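Local coordinates for cell surface protein (Faecalibacterium prausnitzii A2-165, PDB 4GT6) that is of unknown function but, as the leucine-rich repeat part of a longer extracellular protein of a gut bacterium, probably binds other proteins, at residues Thr27-Glu33 with Val58-Tyr64; Phe284-Leu290 with Val306-Ser312; Leu122-Ile128 with Val142-Val148. One frame throughout, in Å; residues are numbered along the deposited sequence. Where two conformers were deposited one is given.

Interaction 1 of 3, residues Thr27-Glu33 with Val58-Tyr64; sequences TKYTGNE and VFCNYKY. With EDO (1,2-ethanediol), chain N.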
loop_
_atom_site.group_PDB
_atom_site.type_symbol
_atom_site.label_atom_id
_atom_site.label_comp_id
_atom_site.label_asym_id
_atom_site.label_seq_id
_atom_site.Cartn_x
_atom_site.Cartn_y
_atom_site.Cartn_z
ATOM N N THR A 27 -25.039 4.570 17.824
ATOM C CA THR A 27 -23.792 5.056 18.426
ATOM C C THR A 27 -23.135 4.062 19.386
ATOM O O THR A 27 -21.963 4.236 19.711
ATOM C CB THR A 27 -24.038 6.388 19.154
ATOM O OG1 THR A 27 -25.097 6.206 20.099
ATOM C CG2 THR A 27 -24.353 7.540 18.184
ATOM N N LYS A 28 -23.875 3.046 19.843
ATOM C CA LYS A 28 -23.362 2.027 20.765
ATOM C C LYS A 28 -24.157 0.740 20.618
ATOM O O LYS A 28 -25.355 0.776 20.318
ATOM C CB LYS A 28 -23.451 2.537 22.234
ATOM C CG LYS A 28 -22.697 1.685 23.274
ATOM C CD LYS A 28 -22.796 2.278 24.692
ATOM C CE LYS A 28 -21.770 1.649 25.607
ATOM N NZ LYS A 28 -21.639 2.387 26.891
ATOM N N TYR A 29 -23.493 -0.392 20.849
ATOM C CA TYR A 29 -24.127 -1.699 20.875
ATOM C C TYR A 29 -23.762 -2.312 22.226
ATOM O O TYR A 29 -22.570 -2.395 22.541
ATOM C CB TYR A 29 -23.693 -2.576 19.706
ATOM C CG TYR A 29 -24.152 -4.007 19.873
ATOM C CD1 TYR A 29 -25.498 -4.351 19.736
ATOM C CD2 TYR A 29 -23.246 -5.018 20.180
ATOM C CE1 TYR A 29 -25.918 -5.676 19.836
ATOM C CE2 TYR A 29 -23.656 -6.347 20.293
ATOM C CZ TYR A 29 -24.988 -6.670 20.104
ATOM O OH TYR A 29 -25.384 -7.976 20.180
ATOM N N THR A 30 -24.766 -2.726 23.015
ATOM C CA THR A 30 -24.508 -3.222 24.383
ATOM C C THR A 30 -24.744 -4.732 24.531
ATOM O O THR A 30 -24.685 -5.255 25.655
ATOM C CB THR A 30 -25.393 -2.448 25.376
ATOM O OG1 THR A 30 -26.764 -2.749 25.099
ATOM C CG2 THR A 30 -25.143 -0.946 25.330
ATOM N N GLY A 31 -24.975 -5.424 23.418
ATOM C CA GLY A 31 -25.179 -6.873 23.455
ATOM C C GLY A 31 -23.885 -7.671 23.321
ATOM O O GLY A 31 -22.785 -7.126 23.440
ATOM N N ASN A 32 -24.009 -8.964 23.053
ATOM C CA ASN A 32 -22.851 -9.848 22.913
ATOM C C ASN A 32 -23.117 -10.929 21.843
ATOM O O ASN A 32 -22.544 -12.012 21.906
ATOM C CB ASN A 32 -22.467 -10.498 24.268
ATOM C CG ASN A 32 -23.576 -11.298 24.907
ATOM O OD1 ASN A 32 -24.487 -11.789 24.238
ATOM N ND2 ASN A 32 -23.524 -11.425 26.225
ATOM N N GLU A 33 -23.939 -10.621 20.846
ATOM C CA GLU A 33 -24.233 -11.574 19.758
ATOM C C GLU A 33 -23.018 -11.805 18.861
ATOM O O GLU A 33 -22.145 -10.933 18.769
ATOM C CB GLU A 33 -25.385 -11.032 18.881
ATOM C CG GLU A 33 -26.682 -10.799 19.643
ATOM C CD GLU A 33 -27.657 -9.947 18.854
ATOM O OE1 GLU A 33 -27.498 -8.702 18.825
ATOM O OE2 GLU A 33 -28.545 -10.540 18.205
ATOM N N VAL A 58 -18.697 1.701 16.553
ATOM C CA VAL A 58 -19.724 0.883 17.272
ATOM C C VAL A 58 -19.209 -0.531 17.593
ATOM O O VAL A 58 -19.391 -1.012 18.721
ATOM C CB VAL A 58 -21.100 0.844 16.529
ATOM C CG1 VAL A 58 -22.094 -0.066 17.271
ATOM C CG2 VAL A 58 -21.693 2.257 16.428
ATOM N N PHE A 59 -18.536 -1.192 16.629
ATOM C CA PHE A 59 -17.991 -2.545 16.885
ATOM C C PHE A 59 -16.456 -2.549 16.880
ATOM O O PHE A 59 -15.823 -3.600 16.687
ATOM C CB PHE A 59 -18.528 -3.547 15.852
ATOM C CG PHE A 59 -20.018 -3.682 15.967
ATOM C CD1 PHE A 59 -20.583 -4.583 16.865
ATOM C CD2 PHE A 59 -20.863 -2.922 15.170
ATOM C CE1 PHE A 59 -21.972 -4.682 16.992
ATOM C CE2 PHE A 59 -22.253 -3.031 15.300
ATOM C CZ PHE A 59 -22.788 -3.896 16.222
ATOM N N CYS A 60 -15.861 -1.384 17.142
ATOM C CA CYS A 60 -14.412 -1.228 17.198
ATOM C C CYS A 60 -13.846 -2.069 18.350
ATOM O O CYS A 60 -14.300 -1.928 19.497
ATOM C CB CYS A 60 -14.039 0.240 17.363
ATOM S SG CYS A 60 -12.252 0.534 17.396
ATOM N N ASN A 61 -12.901 -2.983 18.045
ATOM C CA ASN A 61 -12.306 -3.871 19.061
ATOM C C ASN A 61 -13.386 -4.677 19.815
ATOM O O ASN A 61 -13.232 -4.940 21.001
ATOM C CB ASN A 61 -11.443 -3.080 20.068
ATOM C CG ASN A 61 -10.201 -2.519 19.451
ATOM O OD1 ASN A 61 -9.477 -3.228 18.755
ATOM N ND2 ASN A 61 -9.955 -1.214 19.646
ATOM N N TYR A 62 -14.463 -5.075 19.117
ATOM C CA TYR A 62 -15.585 -5.838 19.713
ATOM C C TYR A 62 -14.989 -7.019 20.450
ATOM O O TYR A 62 -14.227 -7.767 19.852
ATOM C CB TYR A 62 -16.533 -6.273 18.592
ATOM C CG TYR A 62 -17.786 -6.981 19.068
ATOM C CD1 TYR A 62 -18.737 -6.313 19.840
ATOM C CD2 TYR A 62 -18.076 -8.275 18.646
ATOM C CE1 TYR A 62 -19.928 -6.935 20.224
ATOM C CE2 TYR A 62 -19.260 -8.911 19.018
ATOM C CZ TYR A 62 -20.190 -8.233 19.799
ATOM O OH TYR A 62 -21.346 -8.864 20.176
ATOM N N LYS A 63 -15.242 -7.141 21.758
ATOM C CA LYS A 63 -14.538 -8.151 22.559
ATOM C C LYS A 63 -15.126 -9.572 22.448
ATOM O O LYS A 63 -14.464 -10.529 22.855
ATOM C CB LYS A 63 -14.482 -7.707 24.036
ATOM C CG LYS A 63 -15.824 -7.673 24.754
ATOM C CD LYS A 63 -15.667 -7.199 26.206
ATOM C CE LYS A 63 -15.804 -8.323 27.200
ATOM N NZ LYS A 63 -16.316 -7.835 28.510
ATOM N N TYR A 64 -16.338 -9.708 21.926
ATOM C CA TYR A 64 -17.003 -11.003 21.819
ATOM C C TYR A 64 -16.787 -11.639 20.450
ATOM O O TYR A 64 -16.325 -10.979 19.524
ATOM C CB TYR A 64 -18.506 -10.833 22.076
ATOM C CG TYR A 64 -18.799 -10.138 23.386
ATOM C CD1 TYR A 64 -18.563 -10.772 24.604
ATOM C CD2 TYR A 64 -19.276 -8.833 23.410
ATOM C CE1 TYR A 64 -18.828 -10.133 25.815
ATOM C CE2 TYR A 64 -19.540 -8.182 24.611
ATOM C CZ TYR A 64 -19.303 -8.830 25.811
ATOM O OH TYR A 64 -19.589 -8.189 26.992
HETATM C C1 EDO N . -18.866 -2.979 21.478
HETATM O O1 EDO N . -19.867 -3.130 20.482
HETATM C C2 EDO N . -17.464 -2.938 20.820
HETATM O O2 EDO N . -17.189 -1.669 20.280
HETATM O O HOH W 1 -20.597 -0.017 20.889
HETATM O O HOH W 2 -21.958 -9.647 27.744
#
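Tyr-29 packs against Phe-59 and Val-58 where the N-terminal strand 24-29 meets a turn of the BspA-type leucine-rich repeat solenoid. Its CD2 comes within 3.4 Å of Phe-59 CE1, the two ring planes inclined at 39°, while Val-58 CG1 approaches Tyr-29 CB at 3.8 Å. With CG anti to the backbone N (chi1 170°), the Tyr-29 ring runs on past Phe-59 to Tyr-62, whose OH lies at its edge. Gly-31 N sits over the centre of one Tyr-29 ring face. Tyr-29 OH accepts from Glu-33 N and donates to Glu-33 OE1 at 2.6 Å, on the anti lone pair. Cut back to an alanine, this position would probably leave Phe-59 and Tyr-62 without their shared neighbour and the Glu-33 carboxylate without its hydroxyl partner. Farther out, Asn-32 CB stands 3.6 Å from the Tyr-64 ring centroid, almost on the ring normal, a CH-pi contact; a water links Asn-32 ND2 with Tyr-64 OH. Another water joins Tyr-29 N to Val-58 O, which also accepts from O1 of an ethanediol, probably a crystallisation additive. The direct bond between segments is Tyr-62 OH to Glu-33 O, 2.6 Å, in the carbonyl plane on a lone pair.

Interaction 2 of 3, residues Phe284-Leu290 with Val306-Ser312; sequences FMNCPAL and VFAGCIS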
loop_
_atom_site.group_PDB
_atom_site.type_symbol
_atom_site.label_atom_id
_atom_site.label_comp_id
_atom_site.label_asym_id
_atom_site.label_seq_id
_atom_site.Cartn_x
_atom_site.Cartn_y
_atom_site.Cartn_z
ATOM N N PHE A 284 15.431 -1.935 -5.006
ATOM C CA PHE A 284 15.688 -3.302 -5.495
ATOM C C PHE A 284 15.706 -4.301 -4.345
ATOM O O PHE A 284 16.309 -5.370 -4.460
ATOM C CB PHE A 284 17.034 -3.353 -6.250
ATOM C CG PHE A 284 17.050 -2.504 -7.497
ATOM C CD1 PHE A 284 16.630 -3.024 -8.716
ATOM C CD2 PHE A 284 17.483 -1.185 -7.454
ATOM C CE1 PHE A 284 16.649 -2.235 -9.871
ATOM C CE2 PHE A 284 17.480 -0.391 -8.602
ATOM C CZ PHE A 284 17.057 -0.920 -9.802
HETATM N N MSE A 285 14.989 -4.011 -3.274
HETATM C CA MSE A 285 15.053 -4.912 -2.140
HETATM C C MSE A 285 14.364 -6.272 -2.401
HETATM O O MSE A 285 13.374 -6.357 -3.128
HETATM C CB MSE A 285 14.571 -4.253 -0.855
HETATM C CG MSE A 285 13.109 -4.074 -0.710
HETATM SE SE MSE A 285 12.800 -3.388 1.124
HETATM C CE MSE A 285 13.575 -4.752 2.237
ATOM N N ASN A 286 14.976 -7.339 -1.868
ATOM C CA ASN A 286 14.511 -8.724 -1.988
ATOM C C ASN A 286 14.396 -9.178 -3.458
ATOM O O ASN A 286 13.418 -9.834 -3.818
ATOM C CB ASN A 286 13.181 -8.912 -1.243
ATOM C CG ASN A 286 13.333 -8.664 0.234
ATOM O OD1 ASN A 286 14.295 -9.105 0.856
ATOM N ND2 ASN A 286 12.418 -7.920 0.815
ATOM N N CYS A 287 15.398 -8.831 -4.300
ATOM C CA CYS A 287 15.494 -9.320 -5.688
ATOM C C CYS A 287 16.473 -10.489 -5.633
ATOM O O CYS A 287 17.680 -10.246 -5.656
ATOM C CB CYS A 287 15.962 -8.213 -6.628
ATOM S SG CYS A 287 14.681 -6.986 -6.984
ATOM N N PRO A 288 15.995 -11.751 -5.480
ATOM C CA PRO A 288 16.930 -12.862 -5.212
ATOM C C PRO A 288 17.722 -13.377 -6.412
ATOM O O PRO A 288 18.611 -14.195 -6.203
ATOM C CB PRO A 288 16.021 -13.967 -4.656
ATOM C CG PRO A 288 14.697 -13.671 -5.180
ATOM C CD PRO A 288 14.591 -12.198 -5.377
ATOM N N ALA A 289 17.396 -12.945 -7.645
ATOM C CA ALA A 289 18.140 -13.382 -8.830
ATOM C C ALA A 289 19.059 -12.272 -9.352
ATOM O O ALA A 289 19.828 -12.517 -10.283
ATOM C CB ALA A 289 17.182 -13.817 -9.926
ATOM N N LEU A 290 19.017 -11.081 -8.736
ATOM C CA LEU A 290 19.774 -9.909 -9.193
ATOM C C LEU A 290 21.269 -10.119 -9.004
ATOM O O LEU A 290 21.743 -10.296 -7.878
ATOM C CB LEU A 290 19.275 -8.617 -8.518
ATOM C CG LEU A 290 19.836 -7.285 -9.064
ATOM C CD1 LEU A 290 19.507 -7.100 -10.571
ATOM C CD2 LEU A 290 19.301 -6.100 -8.259
ATOM N N VAL A 306 18.426 -0.289 -0.303
ATOM C CA VAL A 306 18.349 -0.304 -1.786
ATOM C C VAL A 306 18.522 -1.738 -2.373
ATOM O O VAL A 306 17.752 -2.110 -3.256
ATOM C CB VAL A 306 19.270 0.740 -2.477
ATOM C CG1 VAL A 306 20.746 0.567 -2.103
ATOM C CG2 VAL A 306 19.057 0.766 -4.003
ATOM N N PHE A 307 19.485 -2.519 -1.879
ATOM C CA PHE A 307 19.733 -3.892 -2.327
ATOM C C PHE A 307 19.618 -4.879 -1.173
ATOM O O PHE A 307 20.173 -5.970 -1.248
ATOM C CB PHE A 307 21.118 -4.005 -2.999
ATOM C CG PHE A 307 21.241 -3.132 -4.223
ATOM C CD1 PHE A 307 20.521 -3.421 -5.382
ATOM C CD2 PHE A 307 22.096 -2.034 -4.231
ATOM C CE1 PHE A 307 20.616 -2.594 -6.510
ATOM C CE2 PHE A 307 22.191 -1.210 -5.357
ATOM C CZ PHE A 307 21.450 -1.492 -6.487
ATOM N N ALA A 308 18.864 -4.534 -0.124
ATOM C CA ALA A 308 18.671 -5.447 0.998
ATOM C C ALA A 308 18.026 -6.762 0.496
ATOM O O ALA A 308 17.105 -6.717 -0.334
ATOM C CB ALA A 308 17.799 -4.785 2.070
ATOM N N GLY A 309 18.566 -7.901 0.933
ATOM C CA GLY A 309 18.047 -9.220 0.562
ATOM C C GLY A 309 18.348 -9.662 -0.865
ATOM O O GLY A 309 17.706 -10.587 -1.382
ATOM N N CYS A 310 19.320 -9.012 -1.517
ATOM C CA CYS A 310 19.707 -9.416 -2.867
ATOM C C CYS A 310 20.766 -10.516 -2.722
ATOM O O CYS A 310 21.973 -10.294 -2.827
ATOM C CB CYS A 310 20.172 -8.231 -3.702
ATOM S SG CYS A 310 18.808 -7.133 -4.195
ATOM N N ILE A 311 20.258 -11.725 -2.489
ATOM C CA ILE A 311 21.021 -12.920 -2.126
ATOM C C ILE A 311 21.844 -13.552 -3.284
ATOM O O ILE A 311 22.615 -14.464 -3.001
ATOM C CB ILE A 311 20.094 -13.963 -1.414
ATOM C CG1 ILE A 311 18.930 -14.461 -2.315
ATOM C CG2 ILE A 311 19.566 -13.391 -0.086
ATOM C CD1 ILE A 311 18.340 -15.849 -1.912
ATOM N N SER A 312 21.738 -13.063 -4.535
ATOM C CA SER A 312 22.543 -13.573 -5.668
ATOM C C SER A 312 23.648 -12.594 -6.049
ATOM O O SER A 312 24.488 -12.905 -6.894
ATOM C CB SER A 312 21.673 -13.844 -6.891
ATOM O OG SER A 312 20.919 -15.016 -6.672
HETATM O O HOH W 3 15.698 -11.841 -0.258
HETATM O O HOH W 4 20.269 -11.012 -5.712
#
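Phe-284 to Cys-287 and Phe-307 to Cys-310 are equivalent type II turns of successive coils in the leucine-rich repeat solenoid, laid one on the other and joined by backbone bonds from Phe-284 N to Val-306 O and from Asn-286 N to Ala-308 O. The bond from Asn-286 N to Ala-308 O is the straighter, 2.7 Å long with 171° at the hydrogen; beside it Met-285 CA makes a CA-H...O contact with the same Ala-308 oxygen. The Phe-284 and Phe-307 side chains run out next to each other in one direction, their planes 21° apart but displaced so that little of one ring covers the other. Both keep CG beside the backbone N (chi1 near -60° in each), which sends the rings the same way, and Phe-284 CD2 meets Phe-307 CE1 at 3.6 Å. Phe-261 stacks on Phe-284 and Phe-330 meets Phe-307, continuing the aromatic row along the solenoid. The Leu-290 side chain lies aslant the Phe-307 ring, its CD2 near Phe-307 CD1 and also facing Cys-310 SG. Cys-310 SG lies 3.1 Å from Phe-284 O and packs against Cys-287 CB. Nearer the surface, Pro-288 CB rests on Ile-311 CG1. Gly-309, at positive phi, leaves room for Asn-286: a CB there would run into Asn-286 OD1, which instead shares a water with Gly-309 O. A second water donates to Cys-287 O and Leu-290 O and accepts from Ser-312 N, tying three backbone atoms of the two coils together. Alongside, Ser-312 OG donates to Pro-288 O in a very short hydrogen bond of 2.5 Å.

Interaction 3 of 3, residues Leu122-Ile128 with Val142-Val148; sequences LDSVTEI and VTIPEGV. With EDO (1,2-ethanediol), chain M.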
loop_
_atom_site.group_PDB
_atom_site.type_symbol
_atom_site.label_atom_id
_atom_site.label_comp_id
_atom_site.label_asym_id
_atom_site.label_seq_id
_atom_site.Cartn_x
_atom_site.Cartn_y
_atom_site.Cartn_z
ATOM N N LEU A 122 -20.102 -2.411 -0.912
ATOM C CA LEU A 122 -19.283 -1.616 -1.839
ATOM C C LEU A 122 -19.995 -1.273 -3.159
ATOM O O LEU A 122 -19.565 -0.369 -3.876
ATOM C CB LEU A 122 -18.024 -2.433 -2.133
ATOM C CG LEU A 122 -16.690 -1.743 -1.976
ATOM C CD1 LEU A 122 -16.519 -1.140 -0.589
ATOM C CD2 LEU A 122 -15.588 -2.690 -2.260
ATOM N N ASP A 123 -21.073 -1.980 -3.481
ATOM C CA ASP A 123 -21.774 -1.879 -4.761
ATOM C C ASP A 123 -22.264 -0.466 -5.178
ATOM O O ASP A 123 -22.284 -0.195 -6.374
ATOM C CB ASP A 123 -22.944 -2.884 -4.800
ATOM C CG ASP A 123 -22.518 -4.351 -4.656
ATOM O OD1 ASP A 123 -21.314 -4.654 -4.862
ATOM O OD2 ASP A 123 -23.375 -5.185 -4.300
ATOM N N SER A 124 -22.665 0.423 -4.245
ATOM C CA SER A 124 -23.148 1.756 -4.652
ATOM C C SER A 124 -22.453 2.910 -3.875
ATOM O O SER A 124 -22.977 4.021 -3.805
ATOM C CB SER A 124 -24.665 1.845 -4.496
ATOM O OG SER A 124 -25.032 1.699 -3.135
ATOM N N VAL A 125 -21.262 2.642 -3.362
ATOM C CA VAL A 125 -20.473 3.592 -2.589
ATOM C C VAL A 125 -19.921 4.715 -3.499
ATOM O O VAL A 125 -19.633 4.472 -4.676
ATOM C CB VAL A 125 -19.354 2.832 -1.821
ATOM C CG1 VAL A 125 -18.184 2.425 -2.727
ATOM C CG2 VAL A 125 -18.876 3.615 -0.612
ATOM N N THR A 126 -19.825 5.944 -2.963
ATOM C CA THR A 126 -19.262 7.072 -3.707
ATOM C C THR A 126 -18.026 7.571 -2.972
ATOM O O THR A 126 -17.244 8.306 -3.556
ATOM C CB THR A 126 -20.272 8.189 -3.950
ATOM O OG1 THR A 126 -20.748 8.678 -2.703
ATOM C CG2 THR A 126 -21.408 7.781 -4.897
ATOM N N GLU A 127 -17.875 7.232 -1.667
ATOM C CA GLU A 127 -16.727 7.693 -0.873
ATOM C C GLU A 127 -16.256 6.609 0.048
ATOM O O GLU A 127 -17.065 6.032 0.772
ATOM C CB GLU A 127 -17.076 8.931 -0.000
ATOM C CG GLU A 127 -17.505 10.179 -0.748
ATOM C CD GLU A 127 -17.893 11.284 0.217
ATOM O OE1 GLU A 127 -16.979 11.949 0.754
ATOM O OE2 GLU A 127 -19.102 11.419 0.510
ATOM N N ILE A 128 -14.965 6.323 0.018
ATOM C CA ILE A 128 -14.334 5.343 0.915
ATOM C C ILE A 128 -13.086 6.025 1.462
ATOM O O ILE A 128 -12.208 6.423 0.668
ATOM C CB ILE A 128 -14.007 3.979 0.256
ATOM C CG1 ILE A 128 -15.148 3.415 -0.613
ATOM C CG2 ILE A 128 -13.608 3.002 1.340
ATOM C CD1 ILE A 128 -14.681 2.217 -1.568
ATOM N N VAL A 142 -12.078 -7.186 -5.781
ATOM C CA VAL A 142 -12.815 -5.983 -5.412
ATOM C C VAL A 142 -13.132 -5.190 -6.664
ATOM O O VAL A 142 -12.250 -4.981 -7.496
ATOM C CB VAL A 142 -12.035 -5.113 -4.381
ATOM C CG1 VAL A 142 -12.675 -3.732 -4.229
ATOM C CG2 VAL A 142 -11.954 -5.803 -3.015
ATOM N N THR A 143 -14.372 -4.719 -6.771
ATOM C CA THR A 143 -14.784 -3.820 -7.833
ATOM C C THR A 143 -15.179 -2.501 -7.182
ATOM O O THR A 143 -16.088 -2.463 -6.349
ATOM C CB THR A 143 -15.912 -4.403 -8.715
ATOM O OG1 THR A 143 -15.439 -5.584 -9.356
ATOM C CG2 THR A 143 -16.377 -3.420 -9.797
ATOM N N ILE A 144 -14.487 -1.426 -7.553
ATOM C CA ILE A 144 -14.786 -0.082 -7.063
ATOM C C ILE A 144 -15.770 0.528 -8.063
ATOM O O ILE A 144 -15.460 0.576 -9.256
ATOM C CB ILE A 144 -13.493 0.759 -6.843
ATOM C CG1 ILE A 144 -12.554 0.117 -5.779
ATOM C CG2 ILE A 144 -13.812 2.217 -6.498
ATOM C CD1 ILE A 144 -13.153 -0.058 -4.283
ATOM N N PRO A 145 -16.985 0.935 -7.629
ATOM C CA PRO A 145 -17.972 1.449 -8.595
ATOM C C PRO A 145 -17.712 2.849 -9.115
ATOM O O PRO A 145 -17.035 3.644 -8.459
ATOM C CB PRO A 145 -19.280 1.459 -7.790
ATOM C CG PRO A 145 -18.849 1.691 -6.402
ATOM C CD PRO A 145 -17.549 0.927 -6.256
ATOM N N GLU A 146 -18.300 3.139 -10.306
ATOM C CA GLU A 146 -18.224 4.462 -10.920
ATOM C C GLU A 146 -18.823 5.474 -9.933
ATOM O O GLU A 146 -19.839 5.196 -9.307
ATOM C CB GLU A 146 -18.933 4.478 -12.299
ATOM C CG GLU A 146 -18.227 3.656 -13.383
ATOM C CD GLU A 146 -16.919 4.195 -13.952
ATOM O OE1 GLU A 146 -16.547 5.342 -13.615
ATOM O OE2 GLU A 146 -16.246 3.453 -14.708
ATOM N N GLY A 147 -18.147 6.600 -9.746
ATOM C CA GLY A 147 -18.600 7.596 -8.779
ATOM C C GLY A 147 -17.580 7.789 -7.673
ATOM O O GLY A 147 -17.511 8.867 -7.076
ATOM N N VAL A 148 -16.745 6.759 -7.413
ATOM C CA VAL A 148 -15.632 6.882 -6.471
ATOM C C VAL A 148 -14.519 7.672 -7.198
ATOM O O VAL A 148 -14.139 7.285 -8.302
ATOM C CB VAL A 148 -15.141 5.520 -5.945
ATOM C CG1 VAL A 148 -13.867 5.706 -5.110
ATOM C CG2 VAL A 148 -16.230 4.831 -5.097
HETATM C C1 EDO M . -26.506 -6.629 -1.471
HETATM O O1 EDO M . -27.513 -7.631 -1.413
HETATM C C2 EDO M . -26.335 -6.023 -2.885
HETATM O O2 EDO M . -25.608 -4.787 -2.837
HETATM O O HOH W 5 -21.190 4.477 -6.854
#
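Pro-145 is the centre of this contact, its ring set against the type I turn from Leu-122 to Val-125. Pro-145 CG lies 3.3 Å from Leu-122 O and almost as near Val-125 O, so this one ring carbon touches two carbonyl oxygens of the turn, while the Val-125 side chain, in the conformer given, crosses the proline at about a right angle, Val-125 CG1 3.8 Å from Pro-145 CG. The same methyl also touches Val-148 CG2. Val-148 CG2 lies 3.4 Å from Val-125 O as well. On the inner side Leu-122 CD2 meets Val-142 CG1 at 3.7 Å and, less closely, Ile-144 CD1. Ile-144, likewise in one of two conformers, brings CD1 to 3.9 Å from Ile-128 CD1, closing a line of aliphatic groups between the coils. No direct hydrogen bond joins the segments; instead a water donates to Val-125 O, at 2.7 Å, and to Glu-146 O, bridging the two turns. The second turn, type II from Pro-145 to Val-148, is closed by Val-148 N to Pro-145 O and has Gly-147 at backbone angles where a CB would collide with the preceding carbonyl oxygen.

Outside the pair, each turn is tied to a neighbouring coil. Thr-126 OG1 bonds to Lys-103 O and Ser-124 OG to Ser-100 O, while the Glu-146 carboxylate accepts from the backbone N of Asp-169 and Ser-170. Ile-105 of strand 104-105 touches Leu-122, Val-125 and Ile-128. Such stacking of aliphatic side chains inward and of turns at the border, coil after coil, is typical of a leucine-rich repeat solenoid, here of the BspA type.

How the interactions relate
All three interactions join pieces of one elongated solenoid, but none touches another. Interaction 1 is a surface contact near the N-terminal end, about 45 Å from interaction 2 between centres and on the opposite side of the chain's centre; both of the others are partly buried. Interactions 1 and 3 reach the same sheet, whereas interaction 2 belongs to the later repeat region. Interactions 2 and 3 both stack turns of adjacent coils, yet interaction 2 uses direct backbone bonds, a phenylalanine row and cysteines, and interaction 3 aliphatic groups and a bridging water. Interaction 1 instead seats a segment on the N-terminal strand 24-29 through tyrosines, hydroxyl bonds and ordered solvent.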